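Local coordinates for protein predicted sugar phosphatases of the HAD superfamily (Cytophaga hutchinsonii, PDB 2HX1) that probably hydrolyses the phosphate ester of a sugar or related metabolite, as a magnesium-binding phosphatase of the HAD superfamily, at residues A[33-38]-A[278-283]; A[49-54]-A[73-78]; A[100-105]-A[137-142]; A[167-172]-A[182-187]; A[237-242]-A[269-274]. All coordinates share one frame; numbering follows the deposited sequence.

Interaction 1: residues A[33-38]-A[278-283]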
# COMPACT_ATOMS: atom_id res chain seq x y z
N PRO A 33 -33.68 -7.89 -15.17
CA PRO A 33 -34.92 -8.30 -15.88
C PRO A 33 -34.64 -9.31 -16.98
O PRO A 33 -33.74 -9.10 -17.77
CB PRO A 33 -35.45 -7.00 -16.46
CG PRO A 33 -34.82 -5.92 -15.60
CD PRO A 33 -33.45 -6.43 -15.25
N GLY A 34 -35.37 -10.41 -16.98
CA GLY A 34 -35.21 -11.45 -18.00
C GLY A 34 -34.31 -12.61 -17.62
O GLY A 34 -34.30 -13.64 -18.31
N ILE A 35 -33.58 -12.50 -16.51
CA ILE A 35 -32.61 -13.52 -16.17
C ILE A 35 -33.25 -14.88 -16.02
O ILE A 35 -32.59 -15.90 -16.22
CB ILE A 35 -31.80 -13.17 -14.88
CG1 ILE A 35 -30.50 -13.99 -14.81
CG2 ILE A 35 -32.66 -13.37 -13.62
CD1 ILE A 35 -29.51 -13.64 -15.85
N GLU A 36 -34.52 -14.91 -15.65
CA GLU A 36 -35.32 -16.16 -15.66
C GLU A 36 -35.18 -16.96 -16.95
O GLU A 36 -35.05 -18.18 -16.94
CB GLU A 36 -36.81 -15.86 -15.41
CG GLU A 36 -37.45 -14.72 -16.27
CD GLU A 36 -37.53 -13.38 -15.54
OE1 GLU A 36 -36.48 -12.72 -15.34
N ASN A 37 -35.17 -16.28 -18.08
CA ASN A 37 -35.03 -16.99 -19.37
C ASN A 37 -33.68 -17.71 -19.49
O ASN A 37 -33.59 -18.82 -20.03
CB ASN A 37 -35.29 -16.04 -20.54
CG ASN A 37 -36.71 -15.42 -20.49
OD1 ASN A 37 -37.70 -16.13 -20.25
ND2 ASN A 37 -36.80 -14.12 -20.71
N THR A 38 -32.62 -17.11 -18.94
CA THR A 38 -31.32 -17.77 -18.95
C THR A 38 -31.43 -19.13 -18.28
O THR A 38 -30.90 -20.13 -18.77
CB THR A 38 -30.24 -16.95 -18.24
OG1 THR A 38 -29.98 -15.76 -18.99
CG2 THR A 38 -28.98 -17.76 -18.13
N GLU A 278 -22.48 -8.33 -23.08
CA GLU A 278 -23.27 -7.27 -22.49
C GLU A 278 -23.91 -7.72 -21.16
O GLU A 278 -23.85 -7.01 -20.18
CB GLU A 278 -24.33 -6.81 -23.52
CG GLU A 278 -25.57 -6.16 -22.91
CD GLU A 278 -26.65 -5.88 -23.95
OE1 GLU A 278 -26.97 -6.78 -24.78
OE2 GLU A 278 -27.16 -4.74 -23.93
N SER A 279 -24.51 -8.91 -21.14
CA SER A 279 -25.07 -9.47 -19.93
C SER A 279 -25.27 -10.97 -20.04
O SER A 279 -25.13 -11.56 -21.11
CB SER A 279 -26.43 -8.81 -19.62
OG SER A 279 -27.50 -9.59 -20.11
N ALA A 280 -25.63 -11.58 -18.91
CA ALA A 280 -25.94 -13.00 -18.84
C ALA A 280 -27.39 -13.30 -19.16
O ALA A 280 -27.80 -14.47 -19.15
CB ALA A 280 -25.58 -13.56 -17.44
N VAL A 281 -28.18 -12.26 -19.43
CA VAL A 281 -29.59 -12.44 -19.81
C VAL A 281 -29.72 -12.89 -21.28
O VAL A 281 -29.23 -12.24 -22.19
CB VAL A 281 -30.41 -11.14 -19.60
CG1 VAL A 281 -31.89 -11.41 -19.91
CG2 VAL A 281 -30.22 -10.61 -18.18
N ILE A 282 -30.39 -14.02 -21.48
CA ILE A 282 -30.66 -14.61 -22.79
C ILE A 282 -32.07 -14.24 -23.26
O ILE A 282 -33.03 -14.32 -22.49
CB ILE A 282 -30.50 -16.15 -22.70
CG1 ILE A 282 -29.01 -16.49 -22.78
CG2 ILE A 282 -31.30 -16.89 -23.77
CD1 ILE A 282 -28.70 -17.94 -22.61
N GLU A 283 -32.20 -13.85 -24.52
CA GLU A 283 -33.51 -13.46 -25.09
C GLU A 283 -34.36 -14.61 -25.69
O GLU A 283 -33.87 -15.75 -25.88
CB GLU A 283 -33.30 -12.35 -26.09
CG GLU A 283 -32.89 -11.07 -25.41
CD GLU A 283 -32.80 -9.91 -26.36
OE1 GLU A 283 -32.32 -8.85 -25.93
O HOH W 1 -34.98 -12.79 -21.65
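T38 holds OG1 anti to its own carbonyl carbon (chi1 -67°), which puts the hydroxyl against the backbone of A280 and I282; V281, with CG1 anti to its backbone N (chi1 -176°), brings that methyl to the turn at G34. The hydroxyl works in both directions. It donates to A280 O, with T38 OG1 2.5 Å away, in the carbonyl plane and on a lone pair, and it accepts from I282 N at 3.1 Å from T38 OG1, along a bent path of 140°. An alanine in place of T38 would leave A280 O and I282 N without this shared mate, and the chain end would probably sit less firmly against the helix. Apolar contact flanks the bonds. V281 CG1 lies 3.5 Å from G34 C, where a side chain would collide with that methyl, and I35 CD1 approaches V281 CG2 at 3.9 Å, the two side chains crossing at about a right angle. On the side of N37 a water links N37 ND2 to I282 O, while S279 OG receives V281 N in an ST turn. T38 and A280 both also touch F19, on the central strand 16-19. The contact thus joins the start of helix 35-44 to the chain leaving edge strand 275-277, within the Rossmann-like alpha/beta core characteristic of HAD phosphatases.

Interaction 2: residues A[49-54]-A[73-78]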
# COMPACT_ATOMS: atom_id res chain seq x y z
N TYR A 49 -25.17 -25.84 -14.22
CA TYR A 49 -24.63 -24.59 -13.78
C TYR A 49 -24.51 -24.62 -12.25
O TYR A 49 -25.14 -25.44 -11.59
CB TYR A 49 -25.55 -23.43 -14.24
CG TYR A 49 -26.78 -23.38 -13.40
CD1 TYR A 49 -26.77 -22.76 -12.15
CD2 TYR A 49 -27.96 -24.01 -13.82
CE1 TYR A 49 -27.87 -22.76 -11.34
CE2 TYR A 49 -29.11 -24.01 -13.00
CZ TYR A 49 -29.05 -23.38 -11.76
OH TYR A 49 -30.13 -23.34 -10.91
N TYR A 50 -23.65 -23.75 -11.73
CA TYR A 50 -23.57 -23.44 -10.30
C TYR A 50 -23.51 -21.94 -10.17
O TYR A 50 -23.08 -21.24 -11.11
CB TYR A 50 -22.33 -24.00 -9.63
CG TYR A 50 -22.30 -25.49 -9.53
CD1 TYR A 50 -22.93 -26.14 -8.47
CD2 TYR A 50 -21.62 -26.25 -10.47
CE1 TYR A 50 -22.89 -27.55 -8.38
CE2 TYR A 50 -21.59 -27.61 -10.40
CZ TYR A 50 -22.22 -28.26 -9.35
OH TYR A 50 -22.14 -29.62 -9.30
N ILE A 51 -23.90 -21.46 -8.99
CA ILE A 51 -23.63 -20.10 -8.58
C ILE A 51 -22.45 -20.18 -7.62
O ILE A 51 -22.48 -20.97 -6.69
CB ILE A 51 -24.88 -19.47 -7.89
CG1 ILE A 51 -26.00 -19.29 -8.94
CG2 ILE A 51 -24.51 -18.19 -7.20
CD1 ILE A 51 -27.33 -18.93 -8.41
N VAL A 52 -21.41 -19.39 -7.89
CA VAL A 52 -20.17 -19.40 -7.11
C VAL A 52 -20.05 -17.94 -6.62
O VAL A 52 -19.84 -17.02 -7.41
CB VAL A 52 -18.97 -19.80 -7.96
CG1 VAL A 52 -17.71 -19.74 -7.15
CG2 VAL A 52 -19.21 -21.18 -8.55
N THR A 53 -20.22 -17.77 -5.31
CA THR A 53 -20.40 -16.48 -4.72
C THR A 53 -19.54 -16.34 -3.48
O THR A 53 -19.36 -17.31 -2.71
CB THR A 53 -21.88 -16.29 -4.35
OG1 THR A 53 -22.08 -14.99 -3.77
CG2 THR A 53 -22.34 -17.37 -3.37
N ASN A 54 -18.99 -15.13 -3.30
CA ASN A 54 -18.27 -14.74 -2.08
C ASN A 54 -19.20 -14.21 -0.97
O ASN A 54 -18.74 -13.64 -0.00
CB ASN A 54 -17.20 -13.69 -2.41
CG ASN A 54 -15.99 -14.28 -3.10
OD1 ASN A 54 -15.94 -15.49 -3.35
ND2 ASN A 54 -15.01 -13.42 -3.43
N PHE A 73 -37.26 -20.11 -9.12
CA PHE A 73 -37.46 -21.33 -8.37
C PHE A 73 -36.48 -22.43 -8.72
O PHE A 73 -36.25 -23.31 -7.89
CB PHE A 73 -38.91 -21.80 -8.51
CG PHE A 73 -39.91 -20.77 -8.06
CD1 PHE A 73 -39.98 -20.40 -6.71
CD2 PHE A 73 -40.74 -20.14 -8.97
CE1 PHE A 73 -40.87 -19.43 -6.28
CE2 PHE A 73 -41.66 -19.16 -8.55
CZ PHE A 73 -41.73 -18.80 -7.19
N SER A 74 -35.87 -22.37 -9.89
CA SER A 74 -34.98 -23.45 -10.31
C SER A 74 -33.64 -23.44 -9.59
O SER A 74 -32.94 -24.45 -9.59
CB SER A 74 -34.76 -23.41 -11.83
OG SER A 74 -34.20 -22.19 -12.25
N ILE A 75 -33.26 -22.32 -8.98
CA ILE A 75 -32.02 -22.26 -8.20
C ILE A 75 -32.24 -23.01 -6.88
O ILE A 75 -33.03 -22.58 -6.05
CB ILE A 75 -31.57 -20.82 -7.87
CG1 ILE A 75 -31.61 -19.91 -9.11
CG2 ILE A 75 -30.16 -20.81 -7.28
CD1 ILE A 75 -30.53 -20.12 -10.09
N THR A 76 -31.55 -24.13 -6.72
CA THR A 76 -31.63 -24.94 -5.51
C THR A 76 -30.34 -24.75 -4.70
O THR A 76 -29.33 -24.30 -5.25
CB THR A 76 -31.85 -26.44 -5.88
OG1 THR A 76 -30.88 -26.86 -6.85
CG2 THR A 76 -33.18 -26.64 -6.51
N ALA A 77 -30.39 -25.08 -3.41
CA ALA A 77 -29.26 -24.87 -2.52
C ALA A 77 -28.05 -25.69 -2.96
O ALA A 77 -26.92 -25.30 -2.69
CB ALA A 77 -29.63 -25.19 -1.06
N ASP A 78 -28.27 -26.83 -3.60
CA ASP A 78 -27.16 -27.65 -4.12
C ASP A 78 -26.39 -26.97 -5.27
O ASP A 78 -25.26 -27.36 -5.59
CB ASP A 78 -27.64 -29.06 -4.55
CG ASP A 78 -28.54 -29.03 -5.76
OD1 ASP A 78 -29.50 -28.25 -5.75
OD2 ASP A 78 -28.29 -29.78 -6.74
O HOH W 2 -32.19 -23.68 -13.38
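I75 packs against both I51 and Y49 of the strand, and this is where the contact is tight. Its CG2 meets the tip of I51, with I51 CD1 3.6 Å from I75 CG2 and the two side chains crossing at about a right angle. The other branch reaches between I51 CD1 and the phenol of Y49: I75 CD1 is 3.8 Å from I51 CD1, 4.0 Å from Y49 CZ and 3.3 Å from Y49 OH, approaching the ring obliquely. Y49 delivers its phenol there with CG between the backbone N and the carbonyl carbon (chi1 75°), a setting that sends the ring out to the loop. F39 of helix 35-44 stacks edge-to-face with Y49 and also touches I75, closing this apolar part with a second ring.

The opposite character appears around S74 and D78. A water bound to S74 OG at 2.7 Å lies near Y49 OH, to which its bond is weak, and K79 NZ is a further weak partner of the same hydroxyl. At D78, an exposed residue, the contact is looser: the edge of the Y50 ring faces a backbone oxygen in plane, with Y50 CE1 3.7 Å from D78 O, while helix 208-218 touches the ring through A213 and M216.

Just past D78 the chain becomes strand 80-82, whose backbone bonds to I51. Strand 48-53, helix 60-69 and strand 80-82 therefore form a beta-alpha-beta crossover at the edge of the parallel sheet of the HAD core, and residues 73-78 are its return loop.

Interaction 3: residues A[100-105]-A[137-142]; sequences VAYLGT and VLLDDE. With EDO (1,2-ethanediol), chain N.
L103 and L138 lie side by side and point the same way, as neighbours in parallel strands do: L103 CD1 is 3.7 Å from L138 CD1, and both leave the same face of the sheet. Helix 146-159 packs on L103 and helix 184-195 on L138. The other face is arranged differently. There V100 and V137 cross at about a right angle, their CG1 and CG2 methyls meeting, and V137 CG2 also lies 3.6 Å from Y102 CB. The Y102 ring, with CG between its backbone N and carbonyl carbon (chi1 70°), leads away from V137 toward M119 and P121 of strand 117-121, while L139 CD1 approaches it obliquely.

Backbone bonds fix this register. V137 N meets A101 O at 2.7 Å, almost in line with the carbonyl, and L103 N returns a bond to V137 O. As the strand ends, L103 O takes two donors, L139 N at 2.8 Å and D140 N at 3.2 Å, the second tilted from the carbonyl plane. Here the chain turns into an Asx turn, D140 OD1 accepting E142 N at 2.8 Å through its anti lone pair, and T105 opposite begins a helix as its N-cap.

These strands belong to a second parallel sheet, consistent with the inserted cap domain of NagD-like HAD phosphatases. A 1,2-ethanediol donates through O2 to D140 OD1, near D141 and E142, and F147 of the second subunit packs on the latter two. Three carboxylates gathered at one strand end would probably make this rim negative and attractive to hydroxyl donors.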
# COMPACT_ATOMS: atom_id res chain seq x y z
N VAL A 100 -16.25 -18.21 19.07
CA VAL A 100 -15.93 -17.54 17.79
C VAL A 100 -16.66 -16.19 17.83
O VAL A 100 -17.88 -16.15 17.97
CB VAL A 100 -16.34 -18.41 16.55
CG1 VAL A 100 -16.24 -17.64 15.24
CG2 VAL A 100 -15.45 -19.66 16.47
N ALA A 101 -15.89 -15.10 17.81
CA ALA A 101 -16.47 -13.75 17.83
C ALA A 101 -16.85 -13.35 16.39
O ALA A 101 -16.21 -13.76 15.42
CB ALA A 101 -15.48 -12.76 18.46
N TYR A 102 -17.93 -12.60 16.24
CA TYR A 102 -18.32 -12.20 14.91
C TYR A 102 -18.77 -10.75 14.82
O TYR A 102 -19.28 -10.19 15.78
CB TYR A 102 -19.41 -13.12 14.34
CG TYR A 102 -20.79 -13.01 14.99
CD1 TYR A 102 -21.71 -12.09 14.54
CD2 TYR A 102 -21.16 -13.87 16.03
CE1 TYR A 102 -22.99 -12.00 15.11
CE2 TYR A 102 -22.40 -13.80 16.60
CZ TYR A 102 -23.32 -12.87 16.14
OH TYR A 102 -24.55 -12.79 16.71
N LEU A 103 -18.58 -10.20 13.64
CA LEU A 103 -19.14 -8.93 13.25
C LEU A 103 -20.21 -9.20 12.20
O LEU A 103 -19.93 -9.68 11.10
CB LEU A 103 -18.04 -7.99 12.72
CG LEU A 103 -17.08 -7.36 13.73
CD1 LEU A 103 -16.18 -6.35 13.04
CD2 LEU A 103 -17.82 -6.71 14.94
N GLY A 104 -21.46 -8.91 12.55
CA GLY A 104 -22.60 -9.20 11.67
C GLY A 104 -23.90 -9.25 12.45
O GLY A 104 -23.98 -8.71 13.55
N THR A 105 -24.90 -9.92 11.86
CA THR A 105 -26.20 -10.16 12.47
C THR A 105 -26.27 -11.59 13.02
O THR A 105 -25.55 -12.49 12.58
CB THR A 105 -27.36 -10.01 11.43
OG1 THR A 105 -27.08 -10.80 10.26
CG2 THR A 105 -27.58 -8.55 11.03
N VAL A 137 -14.77 -13.94 13.11
CA VAL A 137 -15.29 -13.91 11.73
C VAL A 137 -16.06 -12.64 11.41
O VAL A 137 -16.88 -12.19 12.20
CB VAL A 137 -16.15 -15.14 11.43
CG1 VAL A 137 -15.30 -16.34 11.57
CG2 VAL A 137 -17.34 -15.24 12.38
N LEU A 138 -15.76 -12.06 10.25
CA LEU A 138 -16.51 -10.92 9.71
C LEU A 138 -17.55 -11.43 8.68
O LEU A 138 -17.20 -12.07 7.69
CB LEU A 138 -15.55 -9.88 9.10
CG LEU A 138 -15.18 -8.71 10.02
CD1 LEU A 138 -14.74 -9.26 11.37
CD2 LEU A 138 -14.10 -7.84 9.41
N LEU A 139 -18.84 -11.21 8.97
CA LEU A 139 -19.93 -11.87 8.22
C LEU A 139 -20.86 -10.90 7.47
O LEU A 139 -21.37 -11.23 6.39
CB LEU A 139 -20.80 -12.73 9.15
CG LEU A 139 -20.12 -13.89 9.88
CD1 LEU A 139 -21.04 -14.38 10.95
CD2 LEU A 139 -19.78 -15.03 8.90
N ASP A 140 -21.12 -9.75 8.08
CA ASP A 140 -22.08 -8.78 7.54
C ASP A 140 -21.69 -7.37 8.03
O ASP A 140 -21.22 -7.21 9.13
CB ASP A 140 -23.50 -9.17 7.98
CG ASP A 140 -24.59 -8.53 7.14
OD1 ASP A 140 -24.72 -7.30 7.15
OD2 ASP A 140 -25.37 -9.26 6.47
N ASP A 141 -21.86 -6.35 7.18
CA ASP A 141 -21.59 -4.97 7.58
C ASP A 141 -22.64 -4.42 8.56
O ASP A 141 -22.37 -3.48 9.32
CB ASP A 141 -21.49 -4.06 6.35
CG ASP A 141 -22.78 -4.05 5.53
OD1 ASP A 141 -23.05 -5.08 4.91
OD2 ASP A 141 -23.49 -3.02 5.51
N GLU A 142 -23.82 -5.03 8.57
CA GLU A 142 -24.90 -4.60 9.46
C GLU A 142 -24.94 -5.44 10.74
O GLU A 142 -24.40 -6.52 10.78
CB GLU A 142 -26.25 -4.70 8.76
CG GLU A 142 -26.39 -3.70 7.66
CD GLU A 142 -27.70 -3.83 6.90
OE1 GLU A 142 -28.23 -4.96 6.76
OE2 GLU A 142 -28.19 -2.79 6.42
C1 EDO N . -28.12 -5.75 3.64
O1 EDO N . -27.36 -4.83 2.84
C2 EDO N . -27.19 -6.78 4.25
O2 EDO N . -25.83 -6.31 4.28

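Interaction 4: residues A[167-172]-A[182-187]; sequences ANTDNT and IAIGGV
T169 meets the N terminus of helix 184-195 beside A183, its N-cap residue, while T172 and I182 form an antiparallel non-hydrogen-bonded pair in a short hairpin. Among the hydrogen bonds, G185 N donates to T169 OG1 at 3.0 Å (138°), and the hydroxyl in turn donates a hydrogen bond to D170 O, 2.8 Å from T169 OG1. A valine at T169 would leave the amide of G185 without this acceptor and D170 O without its donor, and the loop would probably shift at the helix end. A straighter bond (168°) runs from A183 N to N171 O, although the donor sits above the carbonyl plane.

Apolar contact is small: T169 CG2 lies 3.9 Å from I184 CG2, the side chains crossing obliquely. In van der Waals contact, the A183 CB methyl rests 3.4 Å from the carbonyl oxygen D170 O. Close by, D170 N binds a sulfonate oxygen of a buffer molecule, and the D170 side chain is about 5 Å from the magnesium ion. At the second subunit, I182 N bonds to N151 OD1 of that chain.

The backbones come close at G186, where a side chain would collide with N171 O: that oxygen makes a CA-H...O contact with G186 CA, and N171 OD1, held by T189 OG1, is 3.4 Å from G186 CA.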
# COMPACT_ATOMS: atom_id res chain seq x y z
N ALA A 167 -15.04 -13.27 4.15
CA ALA A 167 -15.29 -13.53 2.72
C ALA A 167 -14.66 -12.40 1.91
O ALA A 167 -14.79 -11.23 2.28
CB ALA A 167 -16.78 -13.58 2.42
N ASN A 168 -14.03 -12.74 0.80
CA ASN A 168 -13.31 -11.77 -0.02
C ASN A 168 -14.27 -10.97 -0.89
O ASN A 168 -14.18 -11.01 -2.12
CB ASN A 168 -12.29 -12.48 -0.89
CG ASN A 168 -11.30 -11.52 -1.49
OD1 ASN A 168 -10.83 -10.62 -0.82
ND2 ASN A 168 -10.97 -11.71 -2.76
N THR A 169 -15.17 -10.23 -0.26
CA THR A 169 -16.16 -9.50 -1.03
C THR A 169 -15.47 -8.25 -1.57
O THR A 169 -14.34 -7.90 -1.19
CB THR A 169 -17.41 -9.12 -0.19
OG1 THR A 169 -17.11 -8.01 0.66
CG2 THR A 169 -17.94 -10.32 0.68
N ASP A 170 -16.15 -7.58 -2.49
CA ASP A 170 -15.73 -6.28 -2.95
C ASP A 170 -15.74 -5.38 -1.71
O ASP A 170 -16.44 -5.68 -0.76
CB ASP A 170 -16.69 -5.74 -4.03
CG ASP A 170 -16.77 -6.65 -5.29
OD1 ASP A 170 -15.70 -7.09 -5.79
OD2 ASP A 170 -17.91 -6.87 -5.80
N ASN A 171 -14.96 -4.30 -1.72
CA ASN A 171 -14.95 -3.36 -0.60
C ASN A 171 -16.25 -2.61 -0.45
O ASN A 171 -16.54 -2.19 0.63
CB ASN A 171 -13.86 -2.33 -0.76
CG ASN A 171 -12.53 -2.87 -0.47
OD1 ASN A 171 -12.39 -3.78 0.35
ND2 ASN A 171 -11.51 -2.32 -1.14
N THR A 172 -16.97 -2.39 -1.55
CA THR A 172 -18.29 -1.75 -1.51
C THR A 172 -19.29 -2.52 -2.36
O THR A 172 -18.90 -3.30 -3.21
CB THR A 172 -18.28 -0.32 -2.04
OG1 THR A 172 -17.93 -0.34 -3.43
CG2 THR A 172 -17.31 0.54 -1.25
N ILE A 182 -20.45 0.22 2.18
CA ILE A 182 -19.26 -0.52 2.53
C ILE A 182 -19.69 -1.95 2.87
O ILE A 182 -20.59 -2.14 3.70
CB ILE A 182 -18.53 0.14 3.70
CG1 ILE A 182 -18.09 1.56 3.32
CG2 ILE A 182 -17.33 -0.65 4.10
CD1 ILE A 182 -17.69 2.41 4.52
N ALA A 183 -19.05 -2.93 2.23
CA ALA A 183 -19.36 -4.35 2.40
C ALA A 183 -18.46 -4.91 3.46
O ALA A 183 -17.52 -4.24 3.90
CB ALA A 183 -19.17 -5.13 1.12
N ILE A 184 -18.74 -6.14 3.88
CA ILE A 184 -17.99 -6.76 4.99
C ILE A 184 -16.47 -6.87 4.65
O ILE A 184 -15.60 -6.66 5.50
CB ILE A 184 -18.64 -8.07 5.46
CG1 ILE A 184 -18.08 -8.50 6.82
CG2 ILE A 184 -18.54 -9.20 4.36
CD1 ILE A 184 -18.30 -7.45 7.99
N GLY A 185 -16.17 -7.14 3.37
CA GLY A 185 -14.78 -7.18 2.92
C GLY A 185 -14.13 -5.84 3.06
O GLY A 185 -12.93 -5.73 3.34
N GLY A 186 -14.92 -4.80 2.87
CA GLY A 186 -14.44 -3.43 3.02
C GLY A 186 -14.19 -3.10 4.47
O GLY A 186 -13.23 -2.43 4.79
N VAL A 187 -15.05 -3.59 5.36
CA VAL A 187 -14.81 -3.45 6.79
C VAL A 187 -13.48 -4.10 7.19
O VAL A 187 -12.72 -3.54 7.98
CB VAL A 187 -15.98 -4.02 7.61
CG1 VAL A 187 -15.67 -4.05 9.13
CG2 VAL A 187 -17.22 -3.22 7.35

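Interaction 5: residues A[237-242]-A[269-274]. With EDO (1,2-ethanediol), chain O.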
# COMPACT_ATOMS: atom_id res chain seq x y z
N THR A 237 -11.64 -10.64 -9.15
CA THR A 237 -12.16 -11.78 -8.41
C THR A 237 -12.65 -12.93 -9.35
O THR A 237 -12.05 -14.03 -9.43
CB THR A 237 -13.33 -11.36 -7.43
OG1 THR A 237 -14.38 -10.74 -8.16
CG2 THR A 237 -12.88 -10.37 -6.35
N ASP A 238 -13.72 -12.67 -10.09
CA ASP A 238 -14.29 -13.65 -11.02
C ASP A 238 -13.36 -14.04 -12.18
O ASP A 238 -13.17 -15.23 -12.45
CB ASP A 238 -15.60 -13.13 -11.61
CG ASP A 238 -16.55 -12.63 -10.55
OD1 ASP A 238 -16.70 -13.31 -9.50
OD2 ASP A 238 -17.12 -11.54 -10.75
N ILE A 239 -12.82 -13.06 -12.89
CA ILE A 239 -12.11 -13.30 -14.13
C ILE A 239 -10.71 -13.79 -13.83
O ILE A 239 -10.29 -14.79 -14.38
CB ILE A 239 -12.04 -12.05 -15.02
CG1 ILE A 239 -13.44 -11.43 -15.20
CG2 ILE A 239 -11.43 -12.41 -16.39
CD1 ILE A 239 -14.53 -12.40 -15.67
N LEU A 240 -10.00 -13.09 -12.94
CA LEU A 240 -8.66 -13.53 -12.48
C LEU A 240 -8.75 -14.92 -11.88
O LEU A 240 -8.00 -15.83 -12.25
CB LEU A 240 -8.10 -12.53 -11.44
CG LEU A 240 -6.73 -12.85 -10.80
CD1 LEU A 240 -5.71 -12.96 -11.87
CD2 LEU A 240 -6.32 -11.83 -9.71
N GLY A 241 -9.72 -15.10 -10.97
CA GLY A 241 -9.91 -16.37 -10.29
C GLY A 241 -10.13 -17.50 -11.25
O GLY A 241 -9.43 -18.50 -11.21
N GLY A 242 -11.09 -17.34 -12.16
CA GLY A 242 -11.38 -18.35 -13.20
C GLY A 242 -10.18 -18.64 -14.10
O GLY A 242 -9.85 -19.79 -14.35
N THR A 269 -4.85 -3.89 -15.67
CA THR A 269 -4.65 -5.07 -14.81
C THR A 269 -3.99 -6.24 -15.55
O THR A 269 -3.36 -7.12 -14.93
CB THR A 269 -6.00 -5.57 -14.22
OG1 THR A 269 -6.86 -5.98 -15.28
CG2 THR A 269 -6.72 -4.50 -13.40
N GLY A 270 -4.12 -6.27 -16.87
CA GLY A 270 -3.69 -7.42 -17.64
C GLY A 270 -4.51 -8.68 -17.38
O GLY A 270 -4.10 -9.82 -17.69
N ILE A 271 -5.70 -8.47 -16.82
CA ILE A 271 -6.63 -9.56 -16.58
C ILE A 271 -7.57 -9.64 -17.78
O ILE A 271 -8.51 -8.84 -17.90
CB ILE A 271 -7.44 -9.37 -15.28
CG1 ILE A 271 -6.51 -9.34 -14.06
CG2 ILE A 271 -8.49 -10.50 -15.14
CD1 ILE A 271 -7.15 -8.73 -12.77
N VAL A 272 -7.30 -10.61 -18.66
CA VAL A 272 -8.01 -10.75 -19.93
C VAL A 272 -9.09 -11.83 -19.87
O VAL A 272 -8.80 -12.99 -19.58
CB VAL A 272 -6.98 -11.03 -21.06
CG1 VAL A 272 -7.65 -11.01 -22.43
CG2 VAL A 272 -5.89 -9.99 -21.00
N PRO A 273 -10.34 -11.45 -20.15
CA PRO A 273 -11.38 -12.48 -20.21
C PRO A 273 -11.38 -13.22 -21.56
O PRO A 273 -11.05 -12.62 -22.59
CB PRO A 273 -12.68 -11.69 -20.01
CG PRO A 273 -12.36 -10.29 -20.31
CD PRO A 273 -10.87 -10.12 -20.45
N THR A 274 -11.76 -14.50 -21.55
CA THR A 274 -11.94 -15.26 -22.79
C THR A 274 -12.95 -14.51 -23.68
O THR A 274 -12.71 -14.33 -24.87
CB THR A 274 -12.40 -16.72 -22.55
OG1 THR A 274 -11.77 -17.27 -21.37
CG2 THR A 274 -12.11 -17.61 -23.80
C1 EDO O . -3.38 -8.90 -12.17
O1 EDO O . -3.63 -7.49 -12.32
C2 EDO O . -3.96 -9.40 -10.83
O2 EDO O . -3.04 -9.27 -9.72
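I271 sends its CB toward I239 and L240 of the helix, and the carbon forks there into two branches that do different work. CG2, anti to the backbone N, goes straight to the helix, where it is 3.7 Å from I239 CG2 and 3.7 Å from L240 N, resting against the turn between them. CG1 takes the other direction (chi1 -62°). It meets a bound 1,2-ethanediol, I271 CG1 lying 3.7 Å from its C1, and the chain then runs on extended (chi2 162°) to CD1. That tip lies 4.1 Å from L240 CB on one hand and against the diol on the other.

The I239 and I271 side chains meet methyl to methyl, and the CG2 methyl of I239 goes on to the next step of the loop, 3.9 Å from P273 CB. P273 also packs on strand 248-252, which links this patch to the sheet. Helix 235-245 connects strands 228-232 and 248-252, and helix 262-269 leads through residues 269-274 into edge strand 275-277, the repeating beta-alpha units of the Rossmann-like HAD core. Elsewhere on the same helix, D238 forms a salt bridge with K204 and takes a bond from T234 N, close to the magnesium ligand D233.

G270 has left the helix with a positive phi, and I271 N turns back to T269 OG1 at 3.1 Å (156°), an ST turn. The diol donates from O1 to T269 O at 2.6 Å and is also bonded to F199 O of the third subunit, whose I200 packs on L240.

From the N terminus, interaction 1 opens first and closes last: residues 33-38 meet 278-283 across some 240 residues, so the other four contacts lie within its span. Those four follow in series without crossing. Interaction 2 closes a short loop at one edge of the core sheet; interactions 3 and 4 belong to the second sheet and its helices; interaction 5 returns to the core near its other edge strand. Interactions 2 and 4 touch, N54 ND2 lying 2.9 Å from N168 O, a probable hydrogen bond from the core to the probable cap domain. Interactions 3 and 4 share I184 packing against L138 and L139, and both reach the second subunit.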